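PDB 4FTD: uncharacterized protein from Bacteroides eggerthii, which is of unknown function but pairs a six-bladed beta-propeller with an immunoglobulin-like domain and may take part in carbohydrate metabolism. Local coordinates for residues A[75-80]-A[86-91]. Numbering follows the deposited sequence.
Sequences MDYSMD and KTQVLR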
loop_
_atom_site.group_PDB
_atom_site.type_symbol
_atom_site.label_atom_id
_atom_site.label_comp_id
_atom_site.label_asym_id
_atom_site.label_seq_id
_atom_site.Cartn_x
_atom_site.Cartn_y
_atom_site.Cartn_z
HETATM N N MSE A 75 6.383 -43.141 16.353
HETATM C CA MSE A 75 5.791 -42.214 17.332
HETATM C C MSE A 75 4.480 -41.641 16.797
HETATM O O MSE A 75 4.359 -41.371 15.602
HETATM C CB MSE A 75 6.791 -41.085 17.628
HETATM C CG MSE A 75 8.043 -41.601 18.344
HETATM SE SE MSE A 75 9.278 -40.163 18.796
HETATM C CE MSE A 75 8.289 -39.438 20.460
ATOM N N ASP A 76 3.520 -41.434 17.691
ATOM C CA ASP A 76 2.188 -40.939 17.333
ATOM C C ASP A 76 2.103 -39.445 17.650
ATOM O O ASP A 76 2.022 -39.043 18.822
ATOM C CB ASP A 76 1.122 -41.719 18.114
ATOM C CG ASP A 76 -0.317 -41.315 17.741
ATOM O OD1 ASP A 76 -0.554 -40.408 16.911
ATOM O OD2 ASP A 76 -1.228 -41.924 18.319
ATOM N N TYR A 77 2.162 -38.634 16.602
ATOM C CA TYR A 77 2.022 -37.181 16.698
ATOM C C TYR A 77 0.666 -36.698 16.128
ATOM O O TYR A 77 0.567 -35.591 15.621
ATOM C CB TYR A 77 3.202 -36.502 15.984
ATOM C CG TYR A 77 4.413 -36.404 16.875
ATOM C CD1 TYR A 77 5.312 -37.455 16.973
ATOM C CD2 TYR A 77 4.605 -35.300 17.689
ATOM C CE1 TYR A 77 6.406 -37.372 17.811
ATOM C CE2 TYR A 77 5.702 -35.208 18.530
ATOM C CZ TYR A 77 6.596 -36.256 18.590
ATOM O OH TYR A 77 7.703 -36.182 19.404
ATOM N N SER A 78 -0.352 -37.545 16.193
ATOM C CA SER A 78 -1.701 -37.175 15.790
ATOM C C SER A 78 -2.073 -35.804 16.372
ATOM O O SER A 78 -1.866 -35.536 17.560
ATOM C CB SER A 78 -2.706 -38.225 16.267
ATOM O OG SER A 78 -2.534 -39.429 15.561
HETATM N N MSE A 79 -2.571 -34.938 15.499
HETATM C CA MSE A 79 -3.037 -33.598 15.838
HETATM C C MSE A 79 -4.355 -33.396 15.105
HETATM O O MSE A 79 -4.506 -33.891 13.996
HETATM C CB MSE A 79 -2.061 -32.561 15.278
HETATM C CG MSE A 79 -0.875 -32.283 16.111
HETATM SE SE MSE A 79 0.419 -31.239 15.119
HETATM C CE MSE A 79 1.519 -32.722 14.386
ATOM N N ASP A 80 -5.287 -32.651 15.687
ATOM C CA ASP A 80 -6.479 -32.237 14.919
ATOM C C ASP A 80 -6.099 -31.148 13.890
ATOM O O ASP A 80 -5.049 -30.508 14.008
ATOM C CB ASP A 80 -7.613 -31.783 15.835
ATOM C CG ASP A 80 -7.185 -30.724 16.816
ATOM O OD1 ASP A 80 -6.457 -29.790 16.418
ATOM O OD2 ASP A 80 -7.575 -30.832 17.995
ATOM N N LYS A 86 2.845 -30.351 18.259
ATOM C CA LYS A 86 2.649 -31.334 19.308
ATOM C C LYS A 86 4.013 -31.784 19.818
ATOM O O LYS A 86 4.912 -32.028 19.022
ATOM C CB LYS A 86 1.848 -32.535 18.763
ATOM C CG LYS A 86 1.564 -33.595 19.815
ATOM C CD LYS A 86 0.548 -34.642 19.399
ATOM C CE LYS A 86 0.422 -35.699 20.497
ATOM N NZ LYS A 86 -0.892 -36.393 20.552
ATOM N N THR A 87 4.142 -31.904 21.136
ATOM C CA THR A 87 5.351 -32.405 21.813
ATOM C C THR A 87 5.019 -33.771 22.444
ATOM O O THR A 87 3.909 -33.982 22.898
ATOM C CB THR A 87 5.823 -31.417 22.888
ATOM O OG1 THR A 87 6.118 -30.171 22.257
ATOM C CG2 THR A 87 7.080 -31.889 23.598
ATOM N N GLN A 88 5.971 -34.697 22.387
ATOM C CA GLN A 88 5.914 -36.053 22.966
ATOM C C GLN A 88 7.310 -36.287 23.611
ATOM O O GLN A 88 8.304 -35.693 23.191
ATOM C CB GLN A 88 5.783 -37.163 21.903
ATOM C CG GLN A 88 4.523 -37.222 21.065
ATOM C CD GLN A 88 3.370 -37.781 21.853
ATOM O OE1 GLN A 88 2.778 -37.088 22.659
ATOM N NE2 GLN A 88 3.057 -39.042 21.636
ATOM N N VAL A 89 7.373 -37.189 24.587
ATOM C CA VAL A 89 8.616 -37.572 25.237
ATOM C C VAL A 89 9.301 -38.626 24.372
ATOM O O VAL A 89 8.670 -39.576 23.947
ATOM C CB VAL A 89 8.386 -38.103 26.682
ATOM C CG1 VAL A 89 9.651 -38.726 27.218
ATOM C CG2 VAL A 89 7.962 -36.963 27.610
ATOM N N LEU A 90 10.569 -38.399 24.039
ATOM C CA LEU A 90 11.407 -39.414 23.421
ATOM C C LEU A 90 12.343 -39.880 24.519
ATOM O O LEU A 90 13.171 -39.097 25.009
ATOM C CB LEU A 90 12.228 -38.889 22.254
ATOM C CG LEU A 90 13.147 -39.915 21.575
ATOM C CD1 LEU A 90 13.094 -39.791 20.083
ATOM C CD2 LEU A 90 14.593 -39.756 22.032
ATOM N N ARG A 91 12.204 -41.148 24.904
ATOM C CA ARG A 91 12.997 -41.753 25.957
ATOM C C ARG A 91 14.112 -42.670 25.408
ATOM O O ARG A 91 13.859 -43.522 24.573
ATOM C CB ARG A 91 12.086 -42.502 26.931
ATOM C CG ARG A 91 12.796 -43.309 28.024
ATOM C CD ARG A 91 11.846 -43.796 29.105
ATOM N NE ARG A 91 11.199 -42.666 29.762
ATOM C CZ ARG A 91 10.154 -42.735 30.576
ATOM N NH1 ARG A 91 9.592 -43.898 30.890
ATOM N NH2 ARG A 91 9.671 -41.610 31.102
HETATM O O HOH W 1 4.604 -41.048 20.899
#
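At one side of the immunoglobulin-like domain's beta-sandwich, Tyr77 of the loop after strand 74-75 lays its ring against residues 86-91 of strand 85-93, where Gln88 CG sits over one face, 3.6 Å from the centroid of the Tyr77 ring in a CH-pi contact. Lys86 O meets the ring at its edge, 3.3 Å from Tyr77 CE2, while Tyr77 OH reaches past Gln88 CB to hydrogen-bond Met103 O on the adjoining strand 98-106. An alanine in place of Tyr77 would probably leave Gln88 CG without its aromatic floor and Met103 O without this hydroxyl partner. The chain of Gln88 bends at chi2 (-76°), folding its amide back over the loop, and NE2 donates to a water 2.6 Å away that weakly links it to Asp76 N. Lys86 reaches, extended, across the loop backbone; its CD lies 3.2 Å from Ser78 O, to which NZ gives a weak hydrogen bond. Asp76 OD1 stiffens the loop, taking Ser78 N at 3.0 Å and Ser78 OG at 2.6 Å. At the other end, Met75 SE packs 4.0 Å from Leu90 CD1, beside Ile60. The Tyr77 ring and Met75 tail thus close loop onto strand across a beta-sandwich, with an Asx turn at Asp76.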